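Long-range contacts in leucine aminopeptidase 2 (Saccharomyces cerevisiae, PDB 2XQ0), which releases amino-terminal residues from peptides, preferably di- and tripeptides, with the help of one zinc ion, and shows low epoxide hydrolase activity in vitro: residues H32-L37 against S49-L54; E66-T71 against R100-N105; V79-S84 against D110-N115; L114-R119 against L154-D159; T168-S173 against I193-Q198. All coordinates share one frame; numbering follows the deposited sequence.

Contact 1: H32-L37 against S49-L54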
# COMPACT_ATOMS: atom_id res chain seq x y z
N HIS A 32 -2.13 26.86 1.12
CA HIS A 32 -0.77 26.47 0.77
C HIS A 32 -0.01 26.04 2.01
O HIS A 32 -0.25 26.56 3.11
CB HIS A 32 -0.02 27.63 0.09
CG HIS A 32 1.34 27.24 -0.41
ND1 HIS A 32 1.51 26.50 -1.57
CD2 HIS A 32 2.58 27.44 0.10
CE1 HIS A 32 2.80 26.28 -1.75
NE2 HIS A 32 3.47 26.84 -0.75
N THR A 33 0.90 25.08 1.84
CA THR A 33 1.75 24.57 2.92
C THR A 33 3.22 24.57 2.51
O THR A 33 3.59 23.99 1.49
CB THR A 33 1.40 23.12 3.29
OG1 THR A 33 0.01 23.04 3.61
CG2 THR A 33 2.23 22.65 4.49
N ASP A 34 4.06 25.20 3.31
CA ASP A 34 5.48 25.20 3.00
C ASP A 34 6.24 24.50 4.12
O ASP A 34 6.03 24.80 5.29
CB ASP A 34 5.98 26.64 2.82
CG ASP A 34 7.50 26.72 2.59
OD1 ASP A 34 8.01 26.16 1.59
OD2 ASP A 34 8.17 27.38 3.41
N LEU A 35 7.10 23.55 3.74
CA LEU A 35 7.93 22.83 4.69
C LEU A 35 9.37 23.31 4.57
O LEU A 35 9.94 23.30 3.49
CB LEU A 35 7.84 21.31 4.44
CG LEU A 35 6.48 20.68 4.74
CD1 LEU A 35 6.29 19.31 4.05
CD2 LEU A 35 6.30 20.56 6.26
N ASN A 36 9.96 23.76 5.68
CA ASN A 36 11.33 24.23 5.67
C ASN A 36 12.09 23.39 6.69
O ASN A 36 12.03 23.65 7.89
CB ASN A 36 11.37 25.73 6.01
CG ASN A 36 12.77 26.27 6.10
OD1 ASN A 36 13.74 25.56 5.87
ND2 ASN A 36 12.89 27.55 6.46
N LEU A 37 12.78 22.37 6.20
CA LEU A 37 13.27 21.30 7.06
C LEU A 37 14.76 21.07 6.97
O LEU A 37 15.41 21.41 5.98
CB LEU A 37 12.54 19.98 6.74
CG LEU A 37 11.01 20.01 6.75
CD1 LEU A 37 10.45 18.70 6.18
CD2 LEU A 37 10.45 20.29 8.15
N SER A 49 10.48 24.22 10.28
CA SER A 49 9.19 24.85 10.48
C SER A 49 8.25 24.57 9.33
O SER A 49 8.69 24.31 8.21
CB SER A 49 9.37 26.35 10.67
OG SER A 49 9.61 26.98 9.43
N VAL A 50 6.96 24.61 9.61
CA VAL A 50 5.94 24.49 8.59
C VAL A 50 5.16 25.79 8.57
O VAL A 50 4.83 26.35 9.63
CB VAL A 50 4.99 23.28 8.80
CG1 VAL A 50 4.37 23.26 10.20
CG2 VAL A 50 3.89 23.28 7.73
N THR A 51 4.90 26.29 7.37
CA THR A 51 4.12 27.51 7.23
C THR A 51 2.87 27.21 6.41
O THR A 51 2.96 26.68 5.31
CB THR A 51 4.93 28.62 6.53
OG1 THR A 51 6.18 28.80 7.19
CG2 THR A 51 4.16 29.93 6.52
N PHE A 52 1.71 27.54 6.96
CA PHE A 52 0.44 27.40 6.28
C PHE A 52 -0.11 28.78 5.93
O PHE A 52 -0.10 29.70 6.77
CB PHE A 52 -0.60 26.73 7.18
CG PHE A 52 -0.22 25.35 7.63
CD1 PHE A 52 -0.37 24.26 6.79
CD2 PHE A 52 0.27 25.13 8.91
CE1 PHE A 52 -0.05 22.99 7.21
CE2 PHE A 52 0.61 23.87 9.33
CZ PHE A 52 0.45 22.80 8.48
N GLN A 53 -0.63 28.91 4.72
CA GLN A 53 -1.47 30.05 4.38
C GLN A 53 -2.89 29.53 4.59
O GLN A 53 -3.30 28.56 3.95
CB GLN A 53 -1.28 30.48 2.93
CG GLN A 53 0.15 30.72 2.51
CD GLN A 53 0.76 31.89 3.23
OE1 GLN A 53 0.06 32.83 3.61
NE2 GLN A 53 2.07 31.85 3.42
N LEU A 54 -3.62 30.15 5.51
CA LEU A 54 -4.95 29.67 5.88
C LEU A 54 -6.04 30.71 5.66
O LEU A 54 -5.76 31.91 5.59
CB LEU A 54 -4.97 29.23 7.34
CG LEU A 54 -4.00 28.14 7.79
CD1 LEU A 54 -4.22 27.83 9.27
CD2 LEU A 54 -4.18 26.89 6.94
O HOH W 1 8.02 26.90 6.69

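Contact 2: E66-T71 against R100-N105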
# COMPACT_ATOMS: atom_id res chain seq x y z
N GLU A 66 -9.95 29.26 18.04
CA GLU A 66 -8.69 28.55 18.15
C GLU A 66 -8.41 27.71 16.91
O GLU A 66 -9.33 27.27 16.23
CB GLU A 66 -8.70 27.62 19.36
CG GLU A 66 -8.58 28.32 20.70
CD GLU A 66 -8.79 27.37 21.86
OE1 GLU A 66 -8.42 27.73 23.01
OE2 GLU A 66 -9.32 26.26 21.63
N LEU A 67 -7.12 27.52 16.63
CA LEU A 67 -6.65 26.54 15.66
C LEU A 67 -6.39 25.28 16.45
O LEU A 67 -5.78 25.36 17.51
CB LEU A 67 -5.31 26.97 15.07
CG LEU A 67 -5.12 27.60 13.69
CD1 LEU A 67 -5.73 26.73 12.60
CD2 LEU A 67 -5.69 29.00 13.66
N HIS A 68 -6.83 24.14 15.95
CA HIS A 68 -6.52 22.86 16.55
C HIS A 68 -5.81 22.04 15.47
O HIS A 68 -6.39 21.79 14.41
CB HIS A 68 -7.79 22.10 16.94
CG HIS A 68 -8.55 22.72 18.07
ND1 HIS A 68 -9.79 22.27 18.45
CD2 HIS A 68 -8.26 23.77 18.88
CE1 HIS A 68 -10.23 23.00 19.46
NE2 HIS A 68 -9.32 23.91 19.74
N LEU A 69 -4.58 21.64 15.73
CA LEU A 69 -3.85 20.79 14.78
C LEU A 69 -3.49 19.44 15.40
O LEU A 69 -3.47 19.29 16.63
CB LEU A 69 -2.59 21.48 14.23
CG LEU A 69 -2.68 22.81 13.44
CD1 LEU A 69 -1.34 23.19 12.83
CD2 LEU A 69 -3.69 22.75 12.35
N ASP A 70 -3.23 18.46 14.53
CA ASP A 70 -2.85 17.11 14.92
C ASP A 70 -1.34 17.13 15.15
O ASP A 70 -0.63 17.76 14.40
CB ASP A 70 -3.10 16.14 13.75
CG ASP A 70 -4.57 15.81 13.55
OD1 ASP A 70 -5.18 15.25 14.48
OD2 ASP A 70 -5.11 16.05 12.43
N THR A 71 -0.87 16.44 16.18
CA THR A 71 0.55 16.14 16.33
C THR A 71 0.62 14.80 17.02
O THR A 71 -0.35 14.39 17.66
CB THR A 71 1.33 17.17 17.21
OG1 THR A 71 1.04 16.96 18.60
CG2 THR A 71 0.99 18.59 16.82
N ARG A 100 -3.37 16.89 20.60
CA ARG A 100 -3.90 18.05 19.90
C ARG A 100 -3.06 19.29 20.23
O ARG A 100 -2.74 19.53 21.38
CB ARG A 100 -5.36 18.29 20.28
CG ARG A 100 -5.98 19.52 19.62
CD ARG A 100 -7.41 19.78 20.15
NE ARG A 100 -8.40 18.87 19.58
CZ ARG A 100 -9.15 18.03 20.29
NH1 ARG A 100 -9.02 17.98 21.60
NH2 ARG A 100 -10.03 17.24 19.68
N LEU A 101 -2.71 20.06 19.20
CA LEU A 101 -2.00 21.32 19.40
C LEU A 101 -3.02 22.43 19.28
O LEU A 101 -3.72 22.53 18.28
CB LEU A 101 -0.92 21.50 18.33
CG LEU A 101 -0.36 22.91 18.15
CD1 LEU A 101 0.39 23.39 19.42
CD2 LEU A 101 0.57 22.95 16.92
N VAL A 102 -3.10 23.28 20.29
CA VAL A 102 -4.15 24.29 20.36
C VAL A 102 -3.52 25.66 20.26
O VAL A 102 -2.63 26.00 21.04
CB VAL A 102 -4.92 24.18 21.66
CG1 VAL A 102 -5.91 25.34 21.80
CG2 VAL A 102 -5.63 22.81 21.74
N ILE A 103 -3.96 26.45 19.29
CA ILE A 103 -3.34 27.73 19.01
C ILE A 103 -4.39 28.83 19.06
O ILE A 103 -5.46 28.69 18.48
CB ILE A 103 -2.66 27.75 17.62
CG1 ILE A 103 -1.60 26.65 17.52
CG2 ILE A 103 -2.03 29.12 17.35
CD1 ILE A 103 -1.14 26.34 16.07
N ASN A 104 -4.09 29.91 19.77
CA ASN A 104 -4.99 31.05 19.83
C ASN A 104 -4.72 31.94 18.65
O ASN A 104 -3.62 32.48 18.52
CB ASN A 104 -4.74 31.83 21.13
CG ASN A 104 -5.37 33.21 21.10
OD1 ASN A 104 -6.53 33.37 20.71
ND2 ASN A 104 -4.61 34.21 21.53
N ASN A 105 -5.70 32.11 17.77
CA ASN A 105 -5.48 33.01 16.63
C ASN A 105 -6.21 34.35 16.76
O ASN A 105 -7.37 34.49 16.38
CB ASN A 105 -5.75 32.33 15.28
CG ASN A 105 -7.17 31.83 15.14
OD1 ASN A 105 -7.81 31.46 16.12
ND2 ASN A 105 -7.66 31.81 13.91

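Contact 3: V79-S84 against D110-N115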
# COMPACT_ATOMS: atom_id res chain seq x y z
N VAL A 79 5.36 29.18 17.89
CA VAL A 79 4.30 29.42 16.92
C VAL A 79 4.13 30.92 16.68
O VAL A 79 4.03 31.71 17.63
CB VAL A 79 2.95 28.90 17.42
CG1 VAL A 79 1.89 29.16 16.36
CG2 VAL A 79 3.03 27.41 17.77
N HIS A 80 4.06 31.30 15.41
CA HIS A 80 3.82 32.69 15.02
C HIS A 80 2.65 32.77 14.06
O HIS A 80 2.49 31.91 13.18
CB HIS A 80 5.04 33.27 14.31
CG HIS A 80 6.21 33.53 15.21
ND1 HIS A 80 7.15 32.57 15.51
CD2 HIS A 80 6.61 34.65 15.84
CE1 HIS A 80 8.07 33.08 16.30
NE2 HIS A 80 7.77 34.35 16.52
N ILE A 81 1.81 33.78 14.23
CA ILE A 81 0.78 34.12 13.25
C ILE A 81 1.03 35.55 12.76
O ILE A 81 1.16 36.48 13.55
CB ILE A 81 -0.63 34.00 13.84
CG1 ILE A 81 -0.95 32.52 14.10
CG2 ILE A 81 -1.65 34.62 12.90
CD1 ILE A 81 -2.18 32.28 14.98
N ASP A 82 1.12 35.72 11.44
CA ASP A 82 1.41 37.02 10.87
C ASP A 82 2.63 37.68 11.51
O ASP A 82 2.58 38.85 11.89
CB ASP A 82 0.18 37.92 10.99
CG ASP A 82 -0.95 37.46 10.11
OD1 ASP A 82 -0.70 36.62 9.22
OD2 ASP A 82 -2.10 37.91 10.31
N GLY A 83 3.72 36.93 11.63
CA GLY A 83 4.96 37.45 12.17
C GLY A 83 5.01 37.61 13.68
O GLY A 83 6.08 37.86 14.24
N SER A 84 3.86 37.46 14.35
CA SER A 84 3.82 37.67 15.79
C SER A 84 3.66 36.38 16.57
O SER A 84 2.96 35.48 16.14
CB SER A 84 2.70 38.64 16.17
OG SER A 84 3.01 39.97 15.78
N ASP A 110 -9.36 37.28 7.94
CA ASP A 110 -9.78 35.92 7.64
C ASP A 110 -8.63 35.12 7.03
O ASP A 110 -8.46 33.94 7.35
CB ASP A 110 -10.98 35.91 6.70
CG ASP A 110 -12.29 36.17 7.43
OD1 ASP A 110 -12.25 36.54 8.62
OD2 ASP A 110 -13.35 36.00 6.79
N ASN A 111 -7.87 35.77 6.16
CA ASN A 111 -6.66 35.19 5.58
C ASN A 111 -5.45 35.49 6.46
O ASN A 111 -5.24 36.64 6.86
CB ASN A 111 -6.41 35.72 4.17
CG ASN A 111 -7.35 35.12 3.15
OD1 ASN A 111 -6.95 34.28 2.34
ND2 ASN A 111 -8.60 35.56 3.17
N PHE A 112 -4.66 34.46 6.76
CA PHE A 112 -3.52 34.64 7.65
C PHE A 112 -2.45 33.58 7.43
O PHE A 112 -2.70 32.55 6.79
CB PHE A 112 -3.97 34.71 9.12
CG PHE A 112 -4.55 33.41 9.66
CD1 PHE A 112 -3.77 32.53 10.40
CD2 PHE A 112 -5.89 33.08 9.45
CE1 PHE A 112 -4.29 31.35 10.91
CE2 PHE A 112 -6.43 31.90 9.96
CZ PHE A 112 -5.62 31.03 10.69
N THR A 113 -1.25 33.85 7.92
CA THR A 113 -0.14 32.93 7.81
C THR A 113 0.18 32.36 9.18
O THR A 113 0.24 33.10 10.17
CB THR A 113 1.09 33.64 7.24
OG1 THR A 113 0.80 34.10 5.92
CG2 THR A 113 2.28 32.70 7.19
N LEU A 114 0.36 31.04 9.22
CA LEU A 114 0.67 30.31 10.45
C LEU A 114 2.01 29.60 10.33
O LEU A 114 2.19 28.75 9.46
CB LEU A 114 -0.43 29.30 10.75
CG LEU A 114 -0.09 28.28 11.83
CD1 LEU A 114 0.17 28.97 13.16
CD2 LEU A 114 -1.20 27.26 11.96
N ASN A 115 2.96 29.95 11.20
CA ASN A 115 4.26 29.29 11.22
C ASN A 115 4.49 28.56 12.54
O ASN A 115 4.33 29.12 13.62
CB ASN A 115 5.39 30.29 10.96
CG ASN A 115 6.76 29.62 10.90
OD1 ASN A 115 7.47 29.54 11.91
ND2 ASN A 115 7.14 29.15 9.73

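Contact 4: L114-R119 against L154-D159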
# COMPACT_ATOMS: atom_id res chain seq x y z
N LEU A 114 0.36 31.04 9.22
CA LEU A 114 0.67 30.31 10.45
C LEU A 114 2.01 29.60 10.33
O LEU A 114 2.19 28.75 9.46
CB LEU A 114 -0.43 29.30 10.75
CG LEU A 114 -0.09 28.28 11.83
CD1 LEU A 114 0.17 28.97 13.16
CD2 LEU A 114 -1.20 27.26 11.96
N ASN A 115 2.96 29.95 11.20
CA ASN A 115 4.26 29.29 11.22
C ASN A 115 4.49 28.56 12.54
O ASN A 115 4.33 29.12 13.62
CB ASN A 115 5.39 30.29 10.96
CG ASN A 115 6.76 29.62 10.90
OD1 ASN A 115 7.47 29.54 11.91
ND2 ASN A 115 7.14 29.15 9.73
N ILE A 116 4.88 27.29 12.44
CA ILE A 116 5.18 26.50 13.63
C ILE A 116 6.57 25.89 13.51
O ILE A 116 6.85 25.14 12.57
CB ILE A 116 4.19 25.35 13.78
CG1 ILE A 116 2.75 25.87 13.72
CG2 ILE A 116 4.47 24.57 15.06
CD1 ILE A 116 1.74 24.80 13.40
N GLN A 117 7.44 26.20 14.46
CA GLN A 117 8.75 25.58 14.52
C GLN A 117 8.66 24.34 15.38
O GLN A 117 8.05 24.36 16.44
CB GLN A 117 9.79 26.52 15.13
CG GLN A 117 10.11 27.72 14.28
CD GLN A 117 10.96 28.72 15.03
OE1 GLN A 117 12.00 28.37 15.58
NE2 GLN A 117 10.50 29.96 15.08
N PHE A 118 9.30 23.28 14.93
CA PHE A 118 9.19 22.02 15.63
C PHE A 118 10.37 21.14 15.29
O PHE A 118 11.14 21.46 14.37
CB PHE A 118 7.89 21.31 15.20
CG PHE A 118 7.92 20.84 13.78
CD1 PHE A 118 7.64 21.71 12.74
CD2 PHE A 118 8.27 19.54 13.47
CE1 PHE A 118 7.68 21.29 11.43
CE2 PHE A 118 8.32 19.12 12.18
CZ PHE A 118 8.04 19.99 11.15
N ARG A 119 10.51 20.04 16.02
CA ARG A 119 11.39 18.96 15.62
C ARG A 119 10.73 17.61 15.91
O ARG A 119 9.88 17.50 16.80
CB ARG A 119 12.74 19.06 16.35
CG ARG A 119 12.62 19.02 17.87
CD ARG A 119 13.97 19.30 18.56
NE ARG A 119 14.95 18.27 18.20
CZ ARG A 119 15.97 18.46 17.37
NH1 ARG A 119 16.18 19.65 16.82
NH2 ARG A 119 16.80 17.45 17.11
N LEU A 154 5.29 13.68 11.82
CA LEU A 154 6.38 14.30 11.05
C LEU A 154 6.29 15.83 11.08
O LEU A 154 7.31 16.51 11.23
CB LEU A 154 6.38 13.80 9.60
CG LEU A 154 7.45 14.41 8.70
CD1 LEU A 154 8.85 14.12 9.24
CD2 LEU A 154 7.34 13.95 7.25
N PHE A 155 5.08 16.37 10.95
CA PHE A 155 4.86 17.81 11.16
C PHE A 155 3.44 18.09 11.62
O PHE A 155 2.54 17.33 11.32
CB PHE A 155 5.18 18.63 9.90
CG PHE A 155 4.34 18.27 8.70
CD1 PHE A 155 3.30 19.10 8.29
CD2 PHE A 155 4.59 17.11 7.99
CE1 PHE A 155 2.53 18.77 7.17
CE2 PHE A 155 3.81 16.77 6.87
CZ PHE A 155 2.78 17.61 6.47
N PRO A 156 3.24 19.18 12.37
CA PRO A 156 1.89 19.52 12.82
C PRO A 156 1.05 19.94 11.62
O PRO A 156 1.52 20.68 10.76
CB PRO A 156 2.12 20.69 13.79
CG PRO A 156 3.44 21.28 13.39
CD PRO A 156 4.25 20.20 12.73
N CYS A 157 -0.17 19.42 11.54
CA CYS A 157 -0.98 19.68 10.37
C CYS A 157 -2.44 19.29 10.57
O CYS A 157 -2.83 18.76 11.61
CB CYS A 157 -0.41 18.90 9.17
SG CYS A 157 -0.32 17.10 9.40
N PHE A 158 -3.25 19.58 9.56
CA PHE A 158 -4.61 19.05 9.53
C PHE A 158 -4.50 17.67 8.90
O PHE A 158 -4.63 17.52 7.68
CB PHE A 158 -5.50 19.94 8.69
CG PHE A 158 -5.68 21.33 9.25
CD1 PHE A 158 -6.45 21.54 10.38
CD2 PHE A 158 -5.09 22.41 8.64
CE1 PHE A 158 -6.64 22.81 10.89
CE2 PHE A 158 -5.28 23.70 9.15
CZ PHE A 158 -6.05 23.89 10.28
N ASP A 159 -4.21 16.66 9.72
CA ASP A 159 -3.88 15.32 9.23
C ASP A 159 -5.13 14.50 8.88
O ASP A 159 -5.45 13.49 9.54
CB ASP A 159 -3.00 14.56 10.25
CG ASP A 159 -2.39 13.29 9.67
OD1 ASP A 159 -2.52 13.04 8.45
OD2 ASP A 159 -1.76 12.52 10.44

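Contact 5: T168-S173 against I193-Q198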
# COMPACT_ATOMS: atom_id res chain seq x y z
N THR A 168 5.25 23.65 -1.03
CA THR A 168 6.63 23.89 -1.41
C THR A 168 7.46 23.29 -0.29
O THR A 168 6.98 23.17 0.83
CB THR A 168 6.95 25.39 -1.54
OG1 THR A 168 6.31 26.10 -0.47
CG2 THR A 168 6.44 25.95 -2.86
N ALA A 169 8.71 22.94 -0.57
CA ALA A 169 9.55 22.34 0.46
C ALA A 169 11.02 22.62 0.23
O ALA A 169 11.52 22.43 -0.88
CB ALA A 169 9.30 20.83 0.53
N SER A 170 11.71 23.06 1.27
CA SER A 170 13.16 23.11 1.22
C SER A 170 13.68 22.16 2.26
O SER A 170 13.25 22.20 3.41
CB SER A 170 13.68 24.51 1.51
OG SER A 170 13.09 25.44 0.62
N ILE A 171 14.59 21.29 1.85
CA ILE A 171 15.09 20.27 2.75
C ILE A 171 16.61 20.29 2.73
O ILE A 171 17.23 20.05 1.71
CB ILE A 171 14.57 18.89 2.40
CG1 ILE A 171 13.04 18.92 2.31
CG2 ILE A 171 15.02 17.88 3.44
CD1 ILE A 171 12.41 17.66 1.82
N GLU A 172 17.20 20.60 3.88
CA GLU A 172 18.65 20.61 3.98
C GLU A 172 19.10 19.24 4.47
O GLU A 172 18.54 18.71 5.42
CB GLU A 172 19.07 21.70 4.97
CG GLU A 172 20.57 21.87 5.09
CD GLU A 172 20.94 22.97 6.06
OE1 GLU A 172 20.11 23.27 6.95
OE2 GLU A 172 22.05 23.51 5.94
N SER A 173 20.10 18.67 3.82
CA SER A 173 20.65 17.36 4.20
C SER A 173 22.08 17.23 3.71
O SER A 173 22.42 17.79 2.67
CB SER A 173 19.81 16.23 3.60
OG SER A 173 20.27 14.96 4.02
N ILE A 193 20.85 21.89 -0.13
CA ILE A 193 19.47 22.34 0.08
C ILE A 193 18.62 21.99 -1.12
O ILE A 193 18.80 22.53 -2.21
CB ILE A 193 19.40 23.85 0.34
CG1 ILE A 193 20.00 24.18 1.71
CG2 ILE A 193 17.96 24.33 0.29
CD1 ILE A 193 19.89 25.63 2.09
N TYR A 194 17.69 21.06 -0.92
CA TYR A 194 16.86 20.54 -1.99
C TYR A 194 15.48 21.19 -1.94
O TYR A 194 14.77 21.07 -0.94
CB TYR A 194 16.76 19.02 -1.86
CG TYR A 194 18.12 18.36 -1.89
CD1 TYR A 194 18.61 17.78 -3.05
CD2 TYR A 194 18.94 18.37 -0.75
CE1 TYR A 194 19.85 17.20 -3.09
CE2 TYR A 194 20.19 17.78 -0.78
CZ TYR A 194 20.64 17.21 -1.95
OH TYR A 194 21.89 16.63 -1.99
N ARG A 195 15.11 21.89 -3.01
CA ARG A 195 13.81 22.56 -3.08
C ARG A 195 12.87 21.84 -4.03
O ARG A 195 13.31 21.31 -5.07
CB ARG A 195 13.97 24.02 -3.50
CG ARG A 195 14.87 24.83 -2.59
CD ARG A 195 14.94 26.26 -3.05
NE ARG A 195 15.80 27.08 -2.21
CZ ARG A 195 15.40 27.66 -1.07
NH1 ARG A 195 14.16 27.50 -0.65
NH2 ARG A 195 16.25 28.39 -0.37
N PHE A 196 11.58 21.80 -3.68
CA PHE A 196 10.59 21.06 -4.47
C PHE A 196 9.30 21.84 -4.50
O PHE A 196 9.06 22.69 -3.65
CB PHE A 196 10.26 19.70 -3.82
CG PHE A 196 11.44 18.82 -3.62
CD1 PHE A 196 11.82 17.90 -4.59
CD2 PHE A 196 12.18 18.89 -2.45
CE1 PHE A 196 12.91 17.08 -4.40
CE2 PHE A 196 13.28 18.08 -2.26
CZ PHE A 196 13.64 17.16 -3.23
N GLU A 197 8.44 21.51 -5.44
CA GLU A 197 7.12 22.11 -5.51
C GLU A 197 6.10 21.02 -5.84
O GLU A 197 6.36 20.19 -6.73
CB GLU A 197 7.13 23.15 -6.63
CG GLU A 197 6.03 24.15 -6.55
CD GLU A 197 6.24 25.29 -7.52
OE1 GLU A 197 6.84 25.04 -8.60
OE2 GLU A 197 5.82 26.42 -7.20
N GLN A 198 4.97 20.99 -5.14
CA GLN A 198 3.88 20.09 -5.50
C GLN A 198 2.72 21.00 -5.86
O GLN A 198 2.08 21.56 -4.98
CB GLN A 198 3.48 19.16 -4.34
CG GLN A 198 2.32 18.20 -4.71
CD GLN A 198 2.54 17.54 -6.06
OE1 GLN A 198 2.00 17.98 -7.08
NE2 GLN A 198 3.38 16.50 -6.09

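Contact 1: H32-L37 against S49-L54
Asp-34 and Thr-51 face each other as an antiparallel hydrogen-bonded pair. Asp-34 N donates to Thr-51 O at 2.7 Å, and Thr-51 N donates back to Asp-34 O at 2.8 Å. Asn-36 and Ser-49 form a second pair of this kind, with 2.9 Å from Asn-36 N to Ser-49 O. The His-32 end is looser. Gln-53 N reaches His-32 O well, but the return bond from His-32 N to Gln-53 O is long, 3.5 Å, and weak.

A water bridges the strands and can donate to Asp-34 O, though it has more acceptors within reach than protons. It is also hydrogen-bonded to Ser-49 OG and, at 2.7 Å, to Thr-51 OG1. Several polar ends on this face also reach adjacent strands. Asp-34 OD1 bonds Thr-168, His-32 bonds Thr-166 and Thr-168, Thr-51 OG1 bonds Asn-115 as well as the water, and Gln-53 OE1 bonds Thr-113.

Thr-33, Leu-35, Val-50 and Phe-52 lie on the opposite, buried face. Val-50 CG2 stands over the rim of one face of the Phe-52 ring and meets Thr-33 CG2 at 3.7 Å. Leu-35 lies alongside Val-50, its CD2 3.9 Å from Val-50 CG2. Thr-33 OG1 lies at the ring edge, 3.4 Å from Phe-52 CD1, and its polar partner is Ser-165.

The hairpin of strands 28-40 and 45-56 is thus two-sided. Its polar side chains join it to the strands beside it, while its apolar ones pack inward.

Contact 2: E66-T71 against R100-N105
Arg-100 lays its CD over one face of the His-68 ring, 4.0 Å from the ring centroid, in a CH-pi contact. Arg-100 CB points away from the strand 66-69, but the extended start of the chain brings CD back over the imidazole, with CG beside His-68 CB. The chain then bends at chi3 (-77°). This leaves the guanidinium plane 47° from the ring, where NE bonds Leu-22 O and NH1 forms a salt bridge with Glu-91.

The imidazole is also fixed at its edge. His-68 NE2 donates to Glu-66 OE2 at 3.0 Å, with the oxygen close to the ring plane. The proton arrives on the anti side of the carboxylate, 24° out of its plane. Glu-66, extended beyond CG, lays its carboxylate end against Val-102, with CD 3.5 Å from Val-102 CG1.

Leu-67, Leu-69, Leu-101 and Ile-103 fill the other, buried face. Leu-67 holds its first torsion off the usual staggered positions, and its CB meets Ile-103 CB at 3.8 Å. The side chains of Thr-71 and Leu-101 cross at about a right angle, Thr-71 CG2 against Leu-101 CB. Two reciprocal backbone pairs, Leu-67 with Ile-103 and Leu-69 with Leu-101, join the strands.

Strand 66-69 is an edge strand of the large sheet in the M1 N-terminal domain, antiparallel to 101-104, with its leucines packed on Phe-112, Ile-116 and Phe-158.

Contact 3: V79-S84 against D110-N115
Ile-81 fits into the notch between Leu-114 and Phe-112. Its CG1 meets Leu-114 CD1 at 3.8 Å, and its CG2 meets Phe-112 CD1 at 3.9 Å. Leu-114 is a bump in its turn. Its CG is anti to the backbone N (chi1 167°), which sends CD1 across to the neighbouring strand, between Ile-81 and Val-79. Val-79 CG1 closes the other side of that methyl at 3.6 Å from Leu-114 CD1. Ile-103 of strand 101-104 packs on all three of these aliphatic side chains. An alanine in place of Ile-81 would probably open a gap beside Leu-114 and leave the Phe-112 ring less firmly held.

Between the backbones, His-80 and Asn-115 exchange two straight bonds. The chain then leaves the strand in a type I' turn from Ile-81 to Ser-84. Asp-82 N still reaches Thr-113 O at 3.0 Å. The Asp-82 side chain crosses that of Phe-112 at about a right angle and takes the Thr-113 N proton on OD1 at 3.1 Å. That bond is nearly straight, on the syn side, 25° out of the carboxylate plane.

A side-chain oxygen therefore takes the backbone proton where strand 74-81 turns off, and the apolar side chains keep the two strands packed.

Contact 4: L114-R119 against L154-D159
Ile-116 is the first residue of strand 111-120 to meet the loop here. Its side chain and the Pro-156 ring slide past each other in opposite directions. Ile-116 CG2 touches Pro-156 CG at 3.8 Å, and CD1 touches the same carbon at 3.9 Å. Pro-156 also packs on Val-50 and Leu-74, so the proline ring sits among three strands.

Phe-118 comes next on the loop side. Its CG lies between the backbone N and the carbonyl carbon (chi1 68°), and this swings the ring flat against Pro-156. Pro-156 CD stands over the ring centre, 3.8 Å from the Phe-118 centroid and 12° off the normal, in a CH-pi contact. Phe-118 CZ meets Phe-155 CB obliquely at 3.4 Å. Next to it, Phe-118 CE2 comes within 3.0 Å of Leu-154 O. Leu-37 touches the same ring. A serine here would probably leave Pro-156 CD without its aromatic floor and open a gap beside Phe-155 CB.

No hydrogen bond spans the two segments, and every touching residue is buried. Leu-154 CB points away from the strand, and its side chain lies about 4 Å from that of Leu-146, a substrate-binding residue. This is a loop packed through a proline and an aromatic ring on the inner face of the N-terminal domain's sheet, close to the substrate-binding region.

Contact 5: T168-S173 against I193-Q198
The Phe-196 ring crosses the end of Ile-171 at about a right angle, with its CE2 4.2 Å from Ile-171 CD1. Tyr-194 lies on the same buried face. With CG beside the backbone N (chi1 -58°), the ring turns its edge to the opposite backbone: Ile-171 O lies near the ring plane, 3.4 Å from Tyr-194 CD2.

The strands are held by two reciprocal backbone pairs. Tyr-194 N donates to Ile-171 O at 2.9 Å in an almost straight bond. The bond from Ala-169 N to Phe-196 O is longer, 3.1 Å, and more bent.

On the other face, Glu-172 CG meets Ile-193 CG1 at 4.1 Å, while Ile-193 CG2 lies over one face of the Arg-195 guanidinium. Thr-168 CG2 runs alongside the Glu-197 chain, 4.1 Å from Glu-197 CG, and the Thr-168 hydroxyl serves strand 28-40.

Strand 165-172 thus lies between 193-199, antiparallel to it, and 28-40, which runs parallel. Beyond 193-199 comes the short outermost strand 182-183, whose Arg-183 touches Tyr-194 and Phe-196. Strand 177-179 of the four-stranded sheet packs on the buried face, where the Phe-179 ring meets that of Phe-196.

How the contacts relate
All five contacts belong to the M1 N-terminal domain and reach its one large mixed sheet. Contacts 2 and 5 lie toward opposite ends of the strand order, with centres about 25 Å apart and no touch. Contact 1 lies between them and touches all the others. It joins contact 5 through strands 28-40 and 165-172, and contacts 3 and 4 through 45-56 and 111-120. Contacts 3 and 4 share Leu-114 and Asn-115. Along the chain contact 1 closes before the others open, contacts 2 and 3 interleave, and contact 5 closes last. Asp-70 meets Cys-157 and Asp-159, and Leu-69 packs on Phe-158, tying loop 154-159 to the segment 66-71. Contact 4 brings this sheet nearest to substrate-binding Leu-146.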